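Local coordinates for protein triacylglycerol lipase (Yarrowia lipolytica, PDB 3O0D) that probably hydrolyses triacylglycerols as an extracellular, glycosylated lipase of the alpha/beta-hydrolase fold, at residues Glu13-Tyr21 against His256-Met264; Phe50-Phe59 against Tyr71-Tyr82. All coordinates share one frame; numbering follows the deposited sequence.

Contact 1. Residues Glu13-Tyr21 against His256-Met264; sequences ESYNFFEKY and HPPLSNVVM
Tyr15 reaches from the helix 13-21 to the loop that leads into the strand 262-264, and its hydroxyl ends on a backbone carbonyl. OH donates to Pro257 O over 2.6 Å, in the carbonyl plane and on a lone pair, with a C=O...donor angle of 141°. With CG anti to the backbone N (chi1 179°), the ring projects from the helix toward that loop, and apolar groups gather along its length. Leu259 CD1 lies 3.6 Å from Tyr15 CB, and Val262 CG2 comes within 3.7 Å of CE1, its side chain crossing that of the tyrosine at about a right angle. Outside the two segments, Phe293 meets the same ring edge-to-face. Deeper in, Phe18 CZ touches Met264 SD at 4.1 Å, an oblique Met-aromatic contact that the bends of the methionine chain at chi2 and chi3 make possible.

The other flank is looser and wetter. Glu19 OE2 and His256 ND1 stay 4.2 Å apart, and a single water joins them, donating to Glu19 OE2 and, over 2.9 Å, to Tyr15 OH. Tyr15 OH therefore both gives and accepts a bond. A phenylalanine here would probably leave Pro257 O without its donor and the water with one acceptor fewer, so that the loop would be less firmly tied to the helix.

The strand runs at 99° to the helix, their axes 10.3 Å apart at closest approach: a helix laid across one face of the mixed sheet, with Tyr15 and Phe18 turned to it, as in the layered alpha/beta-hydrolase fold.

Contact 2. Residues Phe50-Phe59 against Tyr71-Tyr82; sequences FPNVELIEEF and YLAVDHASKQIY
Glu54 and His76 meet on the face of the sheet that also carries Val74, and the glutamate can be followed outward atom by atom. From CB, the first torsion (chi1 63°) sets CG between the backbone N and the carbonyl carbon, which turns the chain back over the neighbouring strand. CG lies 4.2 Å from Val74 CB and 3.9 Å from His76 NE2; CD closes to 3.6 Å from NE2; and OE2 accepts the bond from NE2 at 2.8 Å. That bond is nearly straight (172°) and lies in the imidazole plane, but it meets OE2 on the anti side, 32° out of the carboxylate plane. Val74 CG1 lies over one face of the imidazole, toward its rim, while ND1 bonds to Tyr154 OH outside the segments, so both ring nitrogens are engaged and the ring's rotation is fixed.

Underneath, Glu54 and Val74 form a hydrogen-bonded antiparallel pair, and His76 N donates to Asn52 O. Farther along, Ile56 N and Glu57 N both donate to Leu72 O, the first at 2.8 Å and the second at 3.3 Å. This classic beta bulge shifts the register by one residue. On the other face Val53 CG2 rests 3.3 Å from Asp75 CG. The aspartate is itself well held: OD1 accepts from Ser78 N in an Asx motif, and OD2 accepts from Tyr82 OH at 2.7 Å.

Strands 53-59 and 71-75 thus pair as a bulged beta hairpin, and the turn 76-79, with a G1 bulge where Lys79 and Gln80 face Asp75, returns the chain into a third strand, making an antiparallel meander at the margin of the mixed sheet.

Overall arrangement
The two contacts lie about 22 Å apart, centre to centre, toward different ends of one mixed sheet, and the helix 12-27 reaches both. Contact 1 packs its first turns near the strand 262-265; at Lys20 and Tyr21 it arrives at contact 2. There Lys20 NZ lies 2.8 Å from Gln80 OE1 and Tyr21 OH 3.0 Å from Gln80 NE2, probable hydrogen bonds that hold both ends of one amide, while Lys20 CE packs on Tyr82 OH. The centre of contact 1 is about 16 Å and that of contact 2 about 17 Å from the centre of the chain. The putative Ser162-His289-Asp230 triad belongs to neither contact. In contact 2 the side chain of Leu72 is about 9 Å from a glycan sugar.

Contact 1. Residues Glu13-Tyr21 against His256-Met264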
loop_
_atom_site.group_PDB
_atom_site.type_symbol
_atom_site.label_atom_id
_atom_site.label_comp_id
_atom_site.label_asym_id
_atom_site.label_seq_id
_atom_site.Cartn_x
_atom_site.Cartn_y
_atom_site.Cartn_z
ATOM N N GLU A 13 12.377 15.502 -6.373
ATOM C CA GLU A 13 11.862 15.525 -5.006
ATOM C C GLU A 13 10.735 14.449 -4.810
ATOM O O GLU A 13 10.681 13.801 -3.745
ATOM C CB GLU A 13 11.366 16.905 -4.632
ATOM C CG GLU A 13 10.944 16.954 -3.259
ATOM C CD GLU A 13 10.428 18.354 -2.825
ATOM O OE1 GLU A 13 10.423 19.284 -3.650
ATOM O OE2 GLU A 13 10.030 18.474 -1.626
ATOM N N SER A 14 9.888 14.330 -5.845
ATOM C CA SER A 14 8.771 13.384 -5.797
ATOM C C SER A 14 9.324 12.009 -5.933
ATOM O O SER A 14 8.873 11.109 -5.192
ATOM C CB SER A 14 7.857 13.632 -7.013
ATOM O OG SER A 14 7.205 14.895 -6.824
ATOM N N TYR A 15 10.332 11.811 -6.780
ATOM C CA TYR A 15 10.924 10.482 -6.894
ATOM C C TYR A 15 11.517 10.061 -5.511
ATOM O O TYR A 15 11.326 8.936 -5.051
ATOM C CB TYR A 15 12.119 10.573 -7.911
ATOM C CG TYR A 15 12.868 9.271 -8.116
ATOM C CD1 TYR A 15 12.729 8.605 -9.355
ATOM C CD2 TYR A 15 13.800 8.786 -7.146
ATOM C CE1 TYR A 15 13.443 7.427 -9.600
ATOM C CE2 TYR A 15 14.557 7.591 -7.381
ATOM C CZ TYR A 15 14.350 6.959 -8.608
ATOM O OH TYR A 15 15.062 5.791 -8.766
ATOM N N ASN A 16 12.193 11.018 -4.783
ATOM C CA ASN A 16 12.815 10.673 -3.513
ATOM C C ASN A 16 11.732 10.327 -2.412
ATOM O O ASN A 16 11.991 9.443 -1.542
ATOM C CB ASN A 16 13.634 11.830 -2.963
ATOM C CG ASN A 16 14.861 12.127 -3.830
ATOM O OD1 ASN A 16 15.253 11.321 -4.648
ATOM N ND2 ASN A 16 15.433 13.342 -3.658
ATOM N N PHE A 17 10.563 10.947 -2.577
ATOM C CA PHE A 17 9.452 10.718 -1.694
ATOM C C PHE A 17 8.908 9.287 -1.918
ATOM O O PHE A 17 8.752 8.506 -0.946
ATOM C CB PHE A 17 8.411 11.752 -2.043
ATOM C CG PHE A 17 7.009 11.443 -1.509
ATOM C CD1 PHE A 17 6.638 11.717 -0.182
ATOM C CD2 PHE A 17 6.074 11.035 -2.433
ATOM C CE1 PHE A 17 5.222 11.504 0.168
ATOM C CE2 PHE A 17 4.753 10.781 -2.086
ATOM C CZ PHE A 17 4.358 11.018 -0.780
ATOM N N PHE A 18 8.743 8.893 -3.170
ATOM C CA PHE A 18 8.293 7.518 -3.396
ATOM C C PHE A 18 9.322 6.508 -2.905
ATOM O O PHE A 18 8.989 5.533 -2.309
ATOM C CB PHE A 18 7.978 7.297 -4.867
ATOM C CG PHE A 18 6.836 8.148 -5.380
ATOM C CD1 PHE A 18 5.630 8.208 -4.710
ATOM C CD2 PHE A 18 6.947 8.867 -6.538
ATOM C CE1 PHE A 18 4.611 8.950 -5.189
ATOM C CE2 PHE A 18 5.905 9.619 -7.010
ATOM C CZ PHE A 18 4.759 9.680 -6.336
ATOM N N GLU A 19 10.581 6.767 -3.198
ATOM C CA GLU A 19 11.663 5.856 -2.750
ATOM C C GLU A 19 11.671 5.693 -1.279
ATOM O O GLU A 19 11.873 4.593 -0.756
ATOM C CB GLU A 19 12.993 6.383 -3.303
ATOM C CG GLU A 19 14.213 5.563 -2.866
ATOM C CD GLU A 19 15.519 6.185 -3.454
ATOM O OE1 GLU A 19 15.859 7.319 -3.055
ATOM O OE2 GLU A 19 16.103 5.499 -4.321
ATOM N N LYS A 20 11.443 6.804 -0.571
ATOM C CA LYS A 20 11.328 6.727 0.878
ATOM C C LYS A 20 10.316 5.677 1.396
ATOM O O LYS A 20 10.718 4.841 2.290
ATOM C CB LYS A 20 10.984 8.127 1.462
ATOM C CG LYS A 20 10.633 8.012 2.950
ATOM C CD LYS A 20 10.308 9.473 3.430
ATOM C CE LYS A 20 9.679 9.401 4.815
ATOM N NZ LYS A 20 9.385 10.790 5.336
ATOM N N TYR A 21 9.129 5.707 0.797
ATOM C CA TYR A 21 8.035 4.778 1.258
ATOM C C TYR A 21 8.427 3.366 0.754
ATOM O O TYR A 21 8.228 2.325 1.482
ATOM C CB TYR A 21 6.590 5.238 0.915
ATOM C CG TYR A 21 6.335 6.449 1.776
ATOM C CD1 TYR A 21 6.003 6.297 3.135
ATOM C CD2 TYR A 21 6.563 7.713 1.270
ATOM C CE1 TYR A 21 5.884 7.350 3.952
ATOM C CE2 TYR A 21 6.438 8.813 2.137
ATOM C CZ TYR A 21 6.116 8.596 3.454
ATOM O OH TYR A 21 5.997 9.666 4.301
ATOM N N HIS A 256 15.974 0.892 -8.799
ATOM C CA HIS A 256 16.643 2.129 -9.086
ATOM C C HIS A 256 16.372 2.725 -10.449
ATOM O O HIS A 256 17.317 3.013 -11.208
ATOM C CB HIS A 256 18.184 1.966 -8.781
ATOM C CG HIS A 256 18.452 1.597 -7.352
ATOM N ND1 HIS A 256 17.972 2.337 -6.279
ATOM C CD2 HIS A 256 19.075 0.514 -6.822
ATOM C CE1 HIS A 256 18.301 1.714 -5.152
ATOM N NE2 HIS A 256 18.968 0.610 -5.461
ATOM N N PRO A 257 15.089 2.945 -10.804
ATOM C CA PRO A 257 14.764 3.413 -12.113
ATOM C C PRO A 257 15.315 4.853 -12.296
ATOM O O PRO A 257 15.460 5.658 -11.306
ATOM C CB PRO A 257 13.236 3.464 -12.095
ATOM C CG PRO A 257 12.845 3.592 -10.620
ATOM C CD PRO A 257 13.909 2.805 -9.897
ATOM N N PRO A 258 15.564 5.197 -13.551
ATOM C CA PRO A 258 15.828 6.596 -13.871
ATOM C C PRO A 258 14.585 7.483 -13.532
ATOM O O PRO A 258 13.429 7.078 -13.553
ATOM C CB PRO A 258 16.076 6.632 -15.369
ATOM C CG PRO A 258 15.991 5.279 -15.811
ATOM C CD PRO A 258 15.456 4.353 -14.760
ATOM N N LEU A 259 14.887 8.754 -13.248
ATOM C CA LEU A 259 13.800 9.709 -12.962
ATOM C C LEU A 259 12.787 9.802 -14.077
ATOM O O LEU A 259 11.608 9.923 -13.783
ATOM C CB LEU A 259 14.470 11.121 -12.766
ATOM C CG LEU A 259 13.466 12.248 -12.481
ATOM C CD1 LEU A 259 12.676 11.985 -11.221
ATOM C CD2 LEU A 259 14.346 13.561 -12.220
ATOM N N SER A 260 13.227 9.727 -15.340
ATOM C CA SER A 260 12.311 9.872 -16.457
ATOM C C SER A 260 11.247 8.731 -16.514
ATOM O O SER A 260 10.286 8.862 -17.264
ATOM C CB SER A 260 13.119 9.832 -17.756
ATOM O OG SER A 260 14.014 8.722 -17.770
ATOM N N ASN A 261 11.519 7.682 -15.781
ATOM C CA ASN A 261 10.758 6.438 -15.983
ATOM C C ASN A 261 9.858 6.108 -14.805
ATOM O O ASN A 261 9.264 5.009 -14.760
ATOM C CB ASN A 261 11.696 5.307 -16.247
ATOM C CG ASN A 261 12.121 5.328 -17.696
ATOM O OD1 ASN A 261 11.623 4.529 -18.579
ATOM N ND2 ASN A 261 13.005 6.228 -17.989
ATOM N N VAL A 262 9.579 7.081 -13.950
ATOM C CA VAL A 262 8.500 6.893 -12.971
ATOM C C VAL A 262 7.388 7.953 -13.364
ATOM O O VAL A 262 7.689 9.167 -13.402
ATOM C CB VAL A 262 9.011 7.159 -11.558
ATOM C CG1 VAL A 262 7.867 6.986 -10.461
ATOM C CG2 VAL A 262 10.237 6.312 -11.144
ATOM N N VAL A 263 6.162 7.515 -13.640
ATOM C CA VAL A 263 5.192 8.430 -14.254
ATOM C C VAL A 263 3.910 8.383 -13.392
ATOM O O VAL A 263 3.605 7.352 -12.764
ATOM C CB VAL A 263 4.901 8.116 -15.748
ATOM C CG1 VAL A 263 6.169 8.390 -16.602
ATOM C CG2 VAL A 263 4.382 6.620 -15.916
ATOM N N MET A 264 3.142 9.491 -13.424
ATOM C CA MET A 264 1.846 9.493 -12.741
ATOM C C MET A 264 0.791 9.163 -13.796
ATOM O O MET A 264 0.792 9.731 -14.896
ATOM C CB MET A 264 1.593 10.949 -12.256
ATOM C CG MET A 264 2.694 11.572 -11.365
ATOM S SD MET A 264 2.961 10.596 -9.901
ATOM C CE MET A 264 1.436 10.949 -8.902
HETATM O O HOH W 1 15.920 4.228 -6.443
#

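Contact 2. Residues Phe50-Phe59 against Tyr71-Tyr82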
loop_
_atom_site.group_PDB
_atom_site.type_symbol
_atom_site.label_atom_id
_atom_site.label_comp_id
_atom_site.label_asym_id
_atom_site.label_seq_id
_atom_site.Cartn_x
_atom_site.Cartn_y
_atom_site.Cartn_z
ATOM N N PHE A 50 17.194 6.358 7.997
ATOM C CA PHE A 50 16.143 6.991 8.783
ATOM C C PHE A 50 16.617 7.498 10.156
ATOM O O PHE A 50 16.259 6.930 11.246
ATOM C CB PHE A 50 15.026 5.959 8.990
ATOM C CG PHE A 50 14.257 5.772 7.744
ATOM C CD1 PHE A 50 13.385 6.723 7.310
ATOM C CD2 PHE A 50 14.640 4.707 6.882
ATOM C CE1 PHE A 50 12.675 6.597 6.080
ATOM C CE2 PHE A 50 14.048 4.575 5.603
ATOM C CZ PHE A 50 13.064 5.498 5.196
ATOM N N PRO A 51 17.391 8.586 10.182
ATOM C CA PRO A 51 17.875 9.118 11.470
ATOM C C PRO A 51 16.643 9.661 12.238
ATOM O O PRO A 51 15.684 10.222 11.687
ATOM C CB PRO A 51 18.804 10.320 11.077
ATOM C CG PRO A 51 18.299 10.692 9.624
ATOM C CD PRO A 51 17.837 9.366 8.975
ATOM N N ASN A 52 16.766 9.580 13.545
ATOM C CA ASN A 52 15.720 10.070 14.473
ATOM C C ASN A 52 14.418 9.362 14.383
ATOM O O ASN A 52 13.354 9.903 14.688
ATOM C CB ASN A 52 15.536 11.592 14.290
ATOM C CG ASN A 52 15.445 12.305 15.617
ATOM O OD1 ASN A 52 15.214 11.734 16.688
ATOM N ND2 ASN A 52 15.593 13.713 15.542
ATOM N N VAL A 53 14.494 8.061 13.984
ATOM C CA VAL A 53 13.287 7.250 13.958
ATOM C C VAL A 53 13.430 6.269 15.100
ATOM O O VAL A 53 14.513 5.750 15.366
ATOM C CB VAL A 53 13.156 6.491 12.637
ATOM C CG1 VAL A 53 12.079 5.328 12.708
ATOM C CG2 VAL A 53 12.763 7.470 11.472
ATOM N N GLU A 54 12.310 6.071 15.781
ATOM C CA GLU A 54 12.254 5.000 16.867
ATOM C C GLU A 54 11.142 4.033 16.587
ATOM O O GLU A 54 9.992 4.404 16.284
ATOM C CB GLU A 54 12.169 5.625 18.242
ATOM C CG GLU A 54 10.970 6.397 18.430
ATOM C CD GLU A 54 10.822 6.898 19.906
ATOM O OE1 GLU A 54 11.276 6.220 20.848
ATOM O OE2 GLU A 54 10.254 7.986 20.111
ATOM N N LEU A 55 11.533 2.747 16.670
ATOM C CA LEU A 55 10.607 1.654 16.564
ATOM C C LEU A 55 9.718 1.706 17.866
ATOM O O LEU A 55 10.283 1.783 18.996
ATOM C CB LEU A 55 11.364 0.375 16.459
ATOM C CG LEU A 55 10.442 -0.880 16.459
ATOM C CD1 LEU A 55 9.547 -0.996 15.155
ATOM C CD2 LEU A 55 11.284 -2.122 16.655
ATOM N N ILE A 56 8.417 1.683 17.643
ATOM C CA ILE A 56 7.486 1.632 18.806
ATOM C C ILE A 56 7.176 0.150 19.104
ATOM O O ILE A 56 7.360 -0.325 20.267
ATOM C CB ILE A 56 6.225 2.493 18.617
ATOM C CG1 ILE A 56 6.663 4.005 18.511
ATOM C CG2 ILE A 56 5.253 2.252 19.878
ATOM C CD1 ILE A 56 7.840 4.428 19.462
ATOM N N GLU A 57 6.691 -0.550 18.085
ATOM C CA GLU A 57 6.217 -1.942 18.312
ATOM C C GLU A 57 6.235 -2.669 16.998
ATOM O O GLU A 57 5.835 -2.109 15.987
ATOM C CB GLU A 57 4.747 -1.911 18.816
ATOM C CG GLU A 57 4.277 -3.276 19.296
ATOM C CD GLU A 57 3.025 -3.228 20.207
ATOM O OE1 GLU A 57 2.834 -2.256 20.993
ATOM O OE2 GLU A 57 2.281 -4.233 20.161
ATOM N N GLU A 58 6.579 -3.969 17.051
ATOM C CA GLU A 58 6.389 -4.826 15.874
ATOM C C GLU A 58 5.108 -5.675 16.132
ATOM O O GLU A 58 4.673 -5.859 17.294
ATOM C CB GLU A 58 7.527 -5.804 15.775
ATOM C CG GLU A 58 8.903 -5.297 15.644
ATOM C CD GLU A 58 9.868 -6.453 15.345
ATOM O OE1 GLU A 58 11.061 -6.174 15.135
ATOM O OE2 GLU A 58 9.441 -7.655 15.349
ATOM N N PHE A 59 4.497 -6.173 15.073
ATOM C CA PHE A 59 3.435 -7.152 15.236
ATOM C C PHE A 59 3.615 -8.287 14.176
ATOM O O PHE A 59 4.163 -8.065 13.076
ATOM C CB PHE A 59 2.066 -6.470 15.123
ATOM C CG PHE A 59 1.849 -5.656 13.829
ATOM C CD1 PHE A 59 1.183 -6.181 12.711
ATOM C CD2 PHE A 59 2.293 -4.305 13.767
ATOM C CE1 PHE A 59 0.959 -5.416 11.523
ATOM C CE2 PHE A 59 2.119 -3.561 12.552
ATOM C CZ PHE A 59 1.437 -4.088 11.484
ATOM N N TYR A 71 5.155 -2.976 11.479
ATOM C CA TYR A 71 5.681 -2.266 12.667
ATOM C C TYR A 71 5.098 -0.833 12.682
ATOM O O TYR A 71 4.521 -0.338 11.708
ATOM C CB TYR A 71 7.229 -2.140 12.677
ATOM C CG TYR A 71 7.784 -1.367 11.435
ATOM C CD1 TYR A 71 8.037 0.047 11.499
ATOM C CD2 TYR A 71 8.152 -2.032 10.287
ATOM C CE1 TYR A 71 8.544 0.726 10.392
ATOM C CE2 TYR A 71 8.675 -1.340 9.145
ATOM C CZ TYR A 71 8.883 0.027 9.260
ATOM O OH TYR A 71 9.420 0.694 8.173
ATOM N N LEU A 72 5.195 -0.261 13.867
ATOM C CA LEU A 72 4.763 1.091 14.101
ATOM C C LEU A 72 6.015 1.800 14.501
ATOM O O LEU A 72 6.747 1.411 15.439
ATOM C CB LEU A 72 3.727 1.066 15.255
ATOM C CG LEU A 72 3.143 2.396 15.742
ATOM C CD1 LEU A 72 2.478 3.233 14.667
ATOM C CD2 LEU A 72 2.178 2.074 16.940
ATOM N N ALA A 73 6.285 2.991 13.863
ATOM C CA ALA A 73 7.484 3.744 14.291
ATOM C C ALA A 73 7.155 5.248 14.275
ATOM O O ALA A 73 6.139 5.647 13.690
ATOM C CB ALA A 73 8.619 3.499 13.268
ATOM N N VAL A 74 8.026 6.047 14.923
ATOM C CA VAL A 74 7.835 7.527 14.980
ATOM C C VAL A 74 9.138 8.145 14.421
ATOM O O VAL A 74 10.228 7.832 14.895
ATOM C CB VAL A 74 7.642 7.977 16.415
ATOM C CG1 VAL A 74 7.505 9.544 16.412
ATOM C CG2 VAL A 74 6.332 7.358 16.955
ATOM N N ASP A 75 8.982 9.050 13.454
ATOM C CA ASP A 75 10.170 9.692 12.795
ATOM C C ASP A 75 10.040 11.169 13.314
ATOM O O ASP A 75 9.157 11.941 12.895
ATOM C CB ASP A 75 9.981 9.646 11.330
ATOM C CG ASP A 75 11.190 10.213 10.559
ATOM O OD1 ASP A 75 11.832 11.127 11.122
ATOM O OD2 ASP A 75 11.458 9.764 9.422
ATOM N N HIS A 76 10.930 11.462 14.238
ATOM C CA HIS A 76 11.039 12.796 14.850
ATOM C C HIS A 76 11.716 13.744 13.895
ATOM O O HIS A 76 11.689 14.979 14.156
ATOM C CB HIS A 76 11.882 12.640 16.112
ATOM C CG HIS A 76 11.226 11.793 17.158
ATOM N ND1 HIS A 76 10.068 12.186 17.804
ATOM C CD2 HIS A 76 11.508 10.554 17.613
ATOM C CE1 HIS A 76 9.677 11.225 18.637
ATOM N NE2 HIS A 76 10.553 10.238 18.560
ATOM N N ALA A 77 12.382 13.252 12.841
ATOM C CA ALA A 77 12.991 14.225 11.861
ATOM C C ALA A 77 11.932 14.693 10.919
ATOM O O ALA A 77 11.853 15.882 10.570
ATOM C CB ALA A 77 14.148 13.608 11.102
ATOM N N SER A 78 11.085 13.811 10.440
ATOM C CA SER A 78 10.050 14.221 9.494
ATOM C C SER A 78 8.725 14.567 10.199
ATOM O O SER A 78 7.807 15.080 9.497
ATOM C CB SER A 78 9.809 13.097 8.427
ATOM O OG SER A 78 9.230 11.991 9.126
ATOM N N LYS A 79 8.680 14.355 11.509
ATOM C CA LYS A 79 7.413 14.539 12.309
ATOM C C LYS A 79 6.255 13.723 11.776
ATOM O O LYS A 79 5.173 14.231 11.390
ATOM C CB LYS A 79 7.022 16.054 12.304
ATOM C CG LYS A 79 7.911 16.929 13.249
ATOM C CD LYS A 79 9.289 16.938 12.743
ATOM C CE LYS A 79 10.354 17.866 13.507
ATOM N NZ LYS A 79 11.580 18.043 12.636
ATOM N N GLN A 80 6.499 12.401 11.668
ATOM C CA GLN A 80 5.505 11.496 11.127
ATOM C C GLN A 80 5.480 10.257 12.050
ATOM O O GLN A 80 6.455 9.945 12.739
ATOM C CB GLN A 80 5.866 10.988 9.718
ATOM C CG GLN A 80 5.741 12.177 8.699
ATOM C CD GLN A 80 6.226 11.740 7.345
ATOM O OE1 GLN A 80 7.377 11.358 7.186
ATOM N NE2 GLN A 80 5.309 11.648 6.387
ATOM N N ILE A 81 4.323 9.613 11.975
ATOM C CA ILE A 81 4.135 8.269 12.611
ATOM C C ILE A 81 3.957 7.333 11.398
ATOM O O ILE A 81 3.124 7.574 10.516
ATOM C CB ILE A 81 2.816 8.281 13.423
ATOM C CG1 ILE A 81 2.998 9.239 14.615
ATOM C CG2 ILE A 81 2.555 6.788 13.940
ATOM C CD1 ILE A 81 1.597 9.658 15.334
ATOM N N TYR A 82 4.731 6.251 11.416
ATOM C CA TYR A 82 4.652 5.274 10.288
ATOM C C TYR A 82 3.961 3.982 10.740
ATOM O O TYR A 82 4.348 3.496 11.765
ATOM C CB TYR A 82 6.047 4.862 9.917
ATOM C CG TYR A 82 6.933 5.953 9.381
ATOM C CD1 TYR A 82 6.415 6.934 8.567
ATOM C CD2 TYR A 82 8.267 5.907 9.650
ATOM C CE1 TYR A 82 7.287 7.964 8.060
ATOM C CE2 TYR A 82 9.170 6.964 9.169
ATOM C CZ TYR A 82 8.604 7.919 8.357
ATOM O OH TYR A 82 9.384 8.942 7.861
#